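Stromal cell-derived factor 2-like protein (Arabidopsis thaliana, PDB 3MAL) takes part in protein quality control and the unfolded protein response in the endoplasmic reticulum, in a complex with ERDJ3B and BIP1 needed for accumulation of the immune receptor EFR. Local coordinates at residues V80-T85 with L129-S134; D141-L146 with D181-A186. All coordinates share one frame; numbering follows the deposited sequence. Where two conformers were deposited one is given.

Interaction 1. Residues V80-T85 with L129-S134; sequences VKSGAT and LIIEGS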
ATOM      1  N   VAL A  80      14.420  -1.985   4.883  1.00 11.72           N
ATOM      2  CA  VAL A  80      13.174  -2.176   5.615  1.00 10.89           C
ATOM      3  C   VAL A  80      13.145  -3.636   6.107  1.00 10.60           C
ATOM      4  O   VAL A  80      13.309  -4.561   5.305  1.00 10.50           O
ATOM      5  CB  VAL A  80      11.913  -1.892   4.728  1.00 10.94           C
ATOM      6  CG1 VAL A  80      10.650  -1.913   5.567  1.00  9.80           C
ATOM      7  CG2 VAL A  80      12.053  -0.543   4.003  1.00 11.06           C
ATOM      8  N   LYS A  81      12.954  -3.821   7.413  1.00 10.95           N
ATOM      9  CA  LYS A  81      12.938  -5.148   8.063  1.00 11.16           C
ATOM     10  C   LYS A  81      11.537  -5.756   8.131  1.00 11.02           C
ATOM     11  O   LYS A  81      10.540  -5.036   8.231  1.00 11.65           O
ATOM     12  CB  LYS A  81      13.525  -5.082   9.480  1.00 11.99           C
ATOM     13  CG  LYS A  81      14.987  -4.558   9.597  1.00 16.24           C
ATOM     14  CD  LYS A  81      16.003  -5.539   9.058  1.00 19.96           C
ATOM     15  CE  LYS A  81      17.415  -4.960   9.209  1.00 23.91           C
ATOM     16  NZ  LYS A  81      18.445  -5.954   8.783  1.00 23.80           N
ATOM     17  N   SER A  82      11.465  -7.087   8.078  1.00 10.24           N
ATOM     18  CA  SER A  82      10.221  -7.773   8.403  1.00  9.84           C
ATOM     19  C   SER A  82       9.786  -7.313   9.796  1.00  9.03           C
ATOM     20  O   SER A  82      10.604  -7.249  10.720  1.00  8.18           O
ATOM     21  CB  SER A  82      10.419  -9.294   8.403  1.00 10.05           C
ATOM     22  OG  SER A  82       9.149  -9.950   8.460  1.00 14.02           O
ATOM     23  N   GLY A  83       8.516  -6.953   9.929  1.00  8.18           N
ATOM     24  CA  GLY A  83       7.986  -6.469  11.191  1.00  8.52           C
ATOM     25  C   GLY A  83       8.012  -4.959  11.370  1.00  8.95           C
ATOM     26  O   GLY A  83       7.415  -4.466  12.307  1.00  9.06           O
ATOM     27  N   ALA A  84       8.722  -4.233  10.495  1.00  8.63           N
ATOM     28  CA  ALA A  84       8.761  -2.761  10.544  1.00  9.35           C
ATOM     29  C   ALA A  84       7.362  -2.160  10.369  1.00  9.51           C
ATOM     30  O   ALA A  84       6.542  -2.695   9.620  1.00  8.03           O
ATOM     31  CB  ALA A  84       9.699  -2.181   9.462  1.00  9.00           C
ATOM     32  N   THR A  85       7.122  -1.055  11.067  1.00  8.81           N
ATOM     33  CA  THR A  85       5.967  -0.213  10.798  1.00  9.84           C
ATOM     34  C   THR A  85       6.384   0.808   9.746  1.00  9.57           C
ATOM     35  O   THR A  85       7.345   1.561   9.955  1.00 10.01           O
ATOM     36  CB  THR A  85       5.510   0.515  12.064  1.00 10.18           C
ATOM     37  OG1 THR A  85       5.345  -0.445  13.116  1.00 10.54           O
ATOM     38  CG2 THR A  85       4.172   1.243  11.825  1.00  9.17           C
ATOM     39  N   LEU A 129       4.920  -4.398   7.864  1.00 10.59           N
ATOM     40  CA  LEU A 129       5.407  -5.274   6.799  1.00 11.32           C
ATOM     41  C   LEU A 129       5.654  -6.676   7.361  1.00 12.02           C
ATOM     42  O   LEU A 129       6.355  -6.845   8.367  1.00 11.70           O
ATOM     43  CB  LEU A 129       6.687  -4.749   6.138  1.00 11.83           C
ATOM     44  CG  LEU A 129       7.269  -5.740   5.108  1.00 12.09           C
ATOM     45  CD1 LEU A 129       6.527  -5.674   3.749  1.00 12.92           C
ATOM     46  CD2 LEU A 129       8.745  -5.495   4.916  1.00 11.11           C
ATOM     47  N   ILE A 130       5.069  -7.669   6.707  1.00 12.09           N
ATOM     48  CA  ILE A 130       5.212  -9.058   7.133  1.00 14.12           C
ATOM     49  C   ILE A 130       5.760  -9.843   5.961  1.00 14.21           C
ATOM     50  O   ILE A 130       5.072 -10.019   4.952  1.00 14.41           O
ATOM     51  CB  ILE A 130       3.856  -9.642   7.591  1.00 14.19           C
ATOM     52  CG1 ILE A 130       3.291  -8.788   8.744  1.00 16.15           C
ATOM     53  CG2 ILE A 130       4.021 -11.096   8.048  1.00 15.75           C
ATOM     54  CD1 ILE A 130       1.863  -9.121   9.140  1.00 17.67           C
ATOM     55  N   ILE A 131       7.011 -10.270   6.060  1.00 14.66           N
ATOM     56  CA  ILE A 131       7.593 -11.036   4.967  1.00 15.93           C
ATOM     57  C   ILE A 131       7.221 -12.499   5.150  1.00 17.78           C
ATOM     58  O   ILE A 131       7.455 -13.074   6.208  1.00 17.64           O
ATOM     59  CB  ILE A 131       9.124 -10.868   4.875  1.00 15.58           C
ATOM     60  CG1 ILE A 131       9.496  -9.387   4.704  1.00 15.61           C
ATOM     61  CG2 ILE A 131       9.697 -11.713   3.721  1.00 14.69           C
ATOM     62  CD1 ILE A 131      11.004  -9.145   4.800  1.00 17.99           C
ATOM     63  N   GLU A 132       6.671 -13.107   4.105  1.00 19.30           N
ATOM     64  CA  GLU A 132       6.118 -14.449   4.256  1.00 22.13           C
ATOM     65  C   GLU A 132       7.133 -15.566   4.568  1.00 22.88           C
ATOM     66  O   GLU A 132       6.908 -16.369   5.486  1.00 24.23           O
ATOM     67  CB  GLU A 132       5.163 -14.790   3.104  1.00 22.33           C
ATOM     68  CG  GLU A 132       3.816 -14.109   3.322  1.00 26.66           C
ATOM     69  CD  GLU A 132       3.183 -14.518   4.653  1.00 31.07           C
ATOM     70  OE1 GLU A 132       3.238 -15.739   4.952  1.00 32.88           O
ATOM     71  OE2 GLU A 132       2.657 -13.640   5.400  1.00 33.20           O
ATOM     72  N   GLY A 133       8.260 -15.596   3.864  1.00 22.83           N
ATOM     73  CA  GLY A 133       9.340 -16.536   4.216  1.00 22.63           C
ATOM     74  C   GLY A 133      10.158 -16.135   5.449  1.00 22.41           C
ATOM     75  O   GLY A 133       9.728 -15.318   6.272  1.00 22.55           O
ATOM     76  N   SER A 134      11.341 -16.731   5.582  1.00 21.67           N
ATOM     77  CA  SER A 134      12.263 -16.407   6.671  1.00 20.63           C
ATOM     78  C   SER A 134      13.150 -15.200   6.314  1.00 19.55           C
ATOM     79  O   SER A 134      14.062 -14.858   7.090  1.00 19.91           O
ATOM     80  CB  SER A 134      13.140 -17.621   6.993  1.00 20.84           C
ATOM     81  OG  SER A 134      13.882 -17.987   5.837  1.00 21.02           O
TER
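Three hydrogen bonds tie the loop 80-85 to the end of strand 127-131, and two of them run between backbones. Gly-83 N gives its proton to Leu-129 O at 2.7 Å, and Leu-129 N returns one to Ala-84 O at 2.9 Å, so both polar backbone atoms of Leu-129 are engaged by neighbouring residues of the loop. A type II turn from Lys-81 to Ala-84, closed by Ala-84 N to Lys-81 O at 3.0 Å, presents Gly-83 N and Ala-84 O to the strand. Gly-83 holds its third position with a positive phi, a shape in which a CB would be jammed against Ser-82 O.

The third bond uses a side chain. Ser-82 has OG swung anti to its own N (chi1 -169°), and the hydroxyl accepts from Ile-131 N at 3.2 Å along a nearly straight N-H line of 165°. This extends the loop's hold two residues further, from Leu-129 to Ile-131.

Carbon contacts flank these bonds. The Ser-82 methylene sits against the end of Ile-131, CB to CD1 3.7 Å. Deeper in, the CD2 branch of Leu-129 lies against the carbonyl oxygen of Lys-81, CD2 to O 3.8 Å, and separately meets Val-80 CG1 at 4.1 Å, the valine and leucine side chains crossing at a slant.

The loop leads straight into strand 85-90, which neighbours 127-131 in the barrel. On the strand's other flank runs 143-148, whose Val-144 and Leu-146 pack on Leu-129, while Val-80 bonds through its backbone to Ile-18 and Trp-138.

Interaction 2. Residues D141-L146 with D181-A186; sequences DQRVRL and DNIWLA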
ATOM      1  N   ASP A 141      10.165  -8.559  -5.541  1.00 15.59           N
ATOM      2  CA  ASP A 141       9.619  -9.875  -5.830  1.00 17.11           C
ATOM      3  C   ASP A 141       9.431 -10.809  -4.675  1.00 16.54           C
ATOM      4  O   ASP A 141       9.008 -11.921  -4.926  1.00 17.34           O
ATOM      5  CB  ASP A 141      10.422 -10.653  -6.885  1.00 18.19           C
ATOM      6  CG  ASP A 141      10.573  -9.898  -8.146  1.00 22.64           C
ATOM      7  OD1 ASP A 141      11.708  -9.481  -8.452  1.00 29.43           O
ATOM      8  OD2 ASP A 141       9.554  -9.693  -8.833  1.00 26.98           O
ATOM      9  N   GLN A 142       9.716 -10.449  -3.428  1.00 16.12           N
ATOM     10  CA  GLN A 142       9.399 -11.447  -2.380  1.00 15.05           C
ATOM     11  C   GLN A 142       7.960 -11.285  -1.924  1.00 14.07           C
ATOM     12  O   GLN A 142       7.405 -10.192  -1.969  1.00 12.73           O
ATOM     13  CB  GLN A 142      10.366 -11.474  -1.165  1.00 16.17           C
ATOM     14  CG  GLN A 142      10.482 -10.204  -0.545  1.00 17.78           C
ATOM     15  CD  GLN A 142      11.142 -10.167   0.810  1.00 15.85           C
ATOM     16  OE1 GLN A 142      12.098 -10.895   1.171  1.00 17.51           O
ATOM     17  NE2 GLN A 142      10.696  -9.228   1.535  1.00 13.01           N
ATOM     18  N   ARG A 143       7.364 -12.369  -1.449  1.00 12.17           N
ATOM     19  CA  ARG A 143       5.963 -12.360  -1.070  1.00 11.54           C
ATOM     20  C   ARG A 143       5.827 -11.733   0.311  1.00 10.47           C
ATOM     21  O   ARG A 143       6.538 -12.120   1.254  1.00  9.38           O
ATOM     22  CB  ARG A 143       5.437 -13.793  -1.089  1.00 11.67           C
ATOM     23  CG  ARG A 143       5.491 -14.429  -2.492  1.00 14.65           C
ATOM     24  CD  ARG A 143       5.343 -15.950  -2.446  1.00 17.50           C
ATOM     25  NE  ARG A 143       3.947 -16.321  -2.652  1.00 22.29           N
ATOM     26  CZ  ARG A 143       3.121 -16.758  -1.706  1.00 25.48           C
ATOM     27  NH1 ARG A 143       3.550 -16.908  -0.454  1.00 28.21           N
ATOM     28  NH2 ARG A 143       1.863 -17.055  -2.021  1.00 25.92           N
ATOM     29  N   VAL A 144       4.948 -10.733   0.417  1.00  9.22           N
ATOM     30  CA  VAL A 144       4.765  -9.995   1.681  1.00  8.29           C
ATOM     31  C   VAL A 144       3.278  -9.730   1.898  1.00  8.29           C
ATOM     32  O   VAL A 144       2.461  -9.841   0.972  1.00  7.91           O
ATOM     33  CB  VAL A 144       5.536  -8.608   1.701  1.00  7.28           C
ATOM     34  CG1 VAL A 144       7.034  -8.802   1.442  1.00  6.16           C
ATOM     35  CG2 VAL A 144       4.936  -7.606   0.677  1.00  6.02           C
ATOM     36  N   ARG A 145       2.938  -9.373   3.128  1.00  8.96           N
ATOM     37  CA  ARG A 145       1.609  -8.834   3.437  1.00  8.67           C
ATOM     38  C   ARG A 145       1.873  -7.501   4.097  1.00  8.66           C
ATOM     39  O   ARG A 145       2.964  -7.287   4.637  1.00  9.26           O
ATOM     40  CB  ARG A 145       0.843  -9.756   4.397  1.00  8.49           C
ATOM     41  CG  ARG A 145       0.542 -11.138   3.820  1.00  9.86           C
ATOM     42  CD  ARG A 145      -0.424 -11.966   4.708  1.00 14.82           C
ATOM     43  NE  ARG A 145      -0.144 -13.401   4.552  1.00 20.53           N
ATOM     44  CZ  ARG A 145      -0.753 -14.217   3.700  1.00 19.24           C
ATOM     45  NH1 ARG A 145      -1.714 -13.790   2.912  1.00 22.36           N
ATOM     46  NH2 ARG A 145      -0.408 -15.479   3.663  1.00 22.65           N
ATOM     47  N   LEU A 146       0.892  -6.605   4.046  1.00  8.91           N
ATOM     48  CA  LEU A 146       0.933  -5.357   4.818  1.00  8.31           C
ATOM     49  C   LEU A 146      -0.301  -5.311   5.716  1.00  9.04           C
ATOM     50  O   LEU A 146      -1.446  -5.301   5.240  1.00  7.90           O
ATOM     51  CB  LEU A 146       0.957  -4.157   3.878  1.00  8.76           C
ATOM     52  CG  LEU A 146       2.228  -3.971   3.045  1.00  9.71           C
ATOM     53  CD1 LEU A 146       1.939  -3.030   1.915  1.00 11.87           C
ATOM     54  CD2 LEU A 146       3.363  -3.454   3.917  1.00 12.44           C
ATOM     55  N   ASP A 181      -5.378 -13.779  -1.597  1.00 10.72           N
ATOM     56  CA  ASP A 181      -5.676 -12.436  -2.130  1.00 11.06           C
ATOM     57  C   ASP A 181      -5.173 -11.292  -1.251  1.00 10.06           C
ATOM     58  O   ASP A 181      -5.489 -10.127  -1.521  1.00 10.16           O
ATOM     59  CB  ASP A 181      -7.189 -12.251  -2.346  1.00 11.53           C
ATOM     60  CG  ASP A 181      -7.716 -12.975  -3.582  1.00 15.68           C
ATOM     61  OD1 ASP A 181      -7.000 -13.099  -4.591  1.00 16.68           O
ATOM     62  OD2 ASP A 181      -8.883 -13.412  -3.542  1.00 18.51           O
ATOM     63  N   ASN A 182      -4.418 -11.580  -0.189  1.00  9.80           N
ATOM     64  CA  ASN A 182      -3.694 -10.481   0.479  1.00  9.27           C
ATOM     65  C   ASN A 182      -2.167 -10.626   0.489  1.00  9.31           C
ATOM     66  O   ASN A 182      -1.482 -10.068   1.335  1.00  9.08           O
ATOM     67  CB  ASN A 182      -4.307 -10.040   1.841  1.00  9.77           C
ATOM     68  CG  ASN A 182      -4.697 -11.190   2.741  1.00 10.72           C
ATOM     69  OD1 ASN A 182      -3.847 -11.984   3.163  1.00  9.61           O
ATOM     70  ND2 ASN A 182      -5.992 -11.251   3.106  1.00  8.84           N
ATOM     71  N   ILE A 183      -1.649 -11.384  -0.468  1.00  8.83           N
ATOM     72  CA  ILE A 183      -0.215 -11.389  -0.669  0.50  9.53           C
ATOM     73  C   ILE A 183       0.152 -10.406  -1.783  1.00  8.92           C
ATOM     74  O   ILE A 183      -0.542 -10.279  -2.813  1.00  8.94           O
ATOM     75  CB  ILE A 183       0.359 -12.812  -0.873  0.50  9.70           C
ATOM     76  CG1 ILE A 183       1.896 -12.780  -0.901  0.50 10.44           C
ATOM     77  CG2 ILE A 183      -0.235 -13.473  -2.097  0.50 11.43           C
ATOM     78  CD1 ILE A 183       2.501 -12.472  -2.256  0.50 12.31           C
ATOM     79  N   TRP A 184       1.212  -9.651  -1.526  1.00  8.91           N
ATOM     80  CA  TRP A 184       1.695  -8.635  -2.458  1.00  9.70           C
ATOM     81  C   TRP A 184       3.194  -8.821  -2.720  1.00  9.69           C
ATOM     82  O   TRP A 184       3.891  -9.487  -1.957  1.00  9.17           O
ATOM     83  CB  TRP A 184       1.447  -7.227  -1.884  1.00  8.99           C
ATOM     84  CG  TRP A 184      -0.023  -6.902  -1.696  1.00  9.22           C
ATOM     85  CD1 TRP A 184      -0.830  -7.302  -0.666  1.00  7.84           C
ATOM     86  CD2 TRP A 184      -0.851  -6.107  -2.565  1.00  8.50           C
ATOM     87  NE1 TRP A 184      -2.106  -6.807  -0.840  1.00  8.99           N
ATOM     88  CE2 TRP A 184      -2.146  -6.074  -1.994  1.00  8.41           C
ATOM     89  CE3 TRP A 184      -0.627  -5.433  -3.765  1.00  8.38           C
ATOM     90  CZ2 TRP A 184      -3.213  -5.380  -2.589  1.00  8.53           C
ATOM     91  CZ3 TRP A 184      -1.684  -4.739  -4.360  1.00  8.06           C
ATOM     92  CH2 TRP A 184      -2.958  -4.715  -3.765  1.00  8.00           C
ATOM     93  N   LEU A 185       3.666  -8.196  -3.796  1.00 10.24           N
ATOM     94  CA  LEU A 185       5.071  -8.218  -4.213  1.00 11.39           C
ATOM     95  C   LEU A 185       5.502  -6.789  -4.623  1.00 11.43           C
ATOM     96  O   LEU A 185       4.827  -6.130  -5.430  1.00 11.17           O
ATOM     97  CB  LEU A 185       5.242  -9.174  -5.409  1.00 12.05           C
ATOM     98  CG  LEU A 185       4.656 -10.595  -5.229  1.00 15.28           C
ATOM     99  CD1 LEU A 185       3.941 -11.107  -6.465  1.00 18.76           C
ATOM    100  CD2 LEU A 185       5.710 -11.576  -4.820  1.00 18.61           C
ATOM    101  N   ALA A 186       6.599  -6.302  -4.064  1.00 11.96           N
ATOM    102  CA  ALA A 186       7.167  -5.052  -4.563  1.00 13.15           C
ATOM    103  C   ALA A 186       7.841  -5.306  -5.910  1.00 14.44           C
ATOM    104  O   ALA A 186       8.585  -6.286  -6.083  1.00 14.30           O
ATOM    105  CB  ALA A 186       8.151  -4.434  -3.552  1.00 13.02           C
TER
HETATM  106  O   HOH W   1       8.297  -7.593  -2.102  1.00  7.46           O
HETATM  107  O   HOH W   2      -1.457  -7.789   2.943  1.00  7.82           O
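The Arg-143 guanidinium has Ile-183 over one face, in the conformer given, with CG1 4.2 Å above the plane near its centre; the two side chains cross at about a right angle, and Arg-143 NH2 ends in a salt bridge to Glu-29. A bend at chi3 (95°) turns the group back over the isoleucine, though a second Ile-183 conformer makes this packing less certain. At the Arg-145 guanidinium, NH1 reaches Asn-182 OD1 at 2.8 Å along a bent path, the oxygen tilted from the guanidinium plane and the amide turned 72° against it. Lys-179 secures both partners, its O accepting from Arg-145 NH1 and its N donating to Asn-182 OD1. The Trp-184 indole has Val-144 O near its edge; NE1 bonds to Leu-155 O, and His-28 meets the ring edge-to-face.

Between these groups, Val-144 and Trp-184 form an antiparallel hydrogen-bonded pair, Val-144 N to Trp-184 O 2.9 Å and Trp-184 N to Val-144 O 2.8 Å. Towards one end, water 1 bridges Gln-142 O and Ala-186 N, and Asp-141 N bonds directly to Ala-186 O at 2.8 Å. Water 2 joins Leu-146 N to Asn-182 O beyond the pair.

Such strand pairing belongs to the beta-trefoil barrel, here joining the first and last strands of the third MIR repeat.

In the fold
Interactions 1 and 2 share one barrel sheet, in which strands 127-131 and 143-148 are adjacent. They meet directly: Ile-130 O probably accepts from Arg-145 N, and Glu-132 OE2 makes a salt bridge to Arg-145 NE, so Arg-145 joins strand 143-148 to the segment 129-134 that interaction 1 also uses. Interaction 1, within MIR 2, is the smaller and lies further from the chain centre, where a turn closes onto a strand end through backbone bonds and one serine hydroxyl. Interaction 2, within MIR 3, buries nearly twice the surface and combines a true strand pair with bridging waters and arginine side chains. Neither is wholly core: each places buried apolar residues, Leu-129 or Val-144 and Trp-184, beside exposed ones.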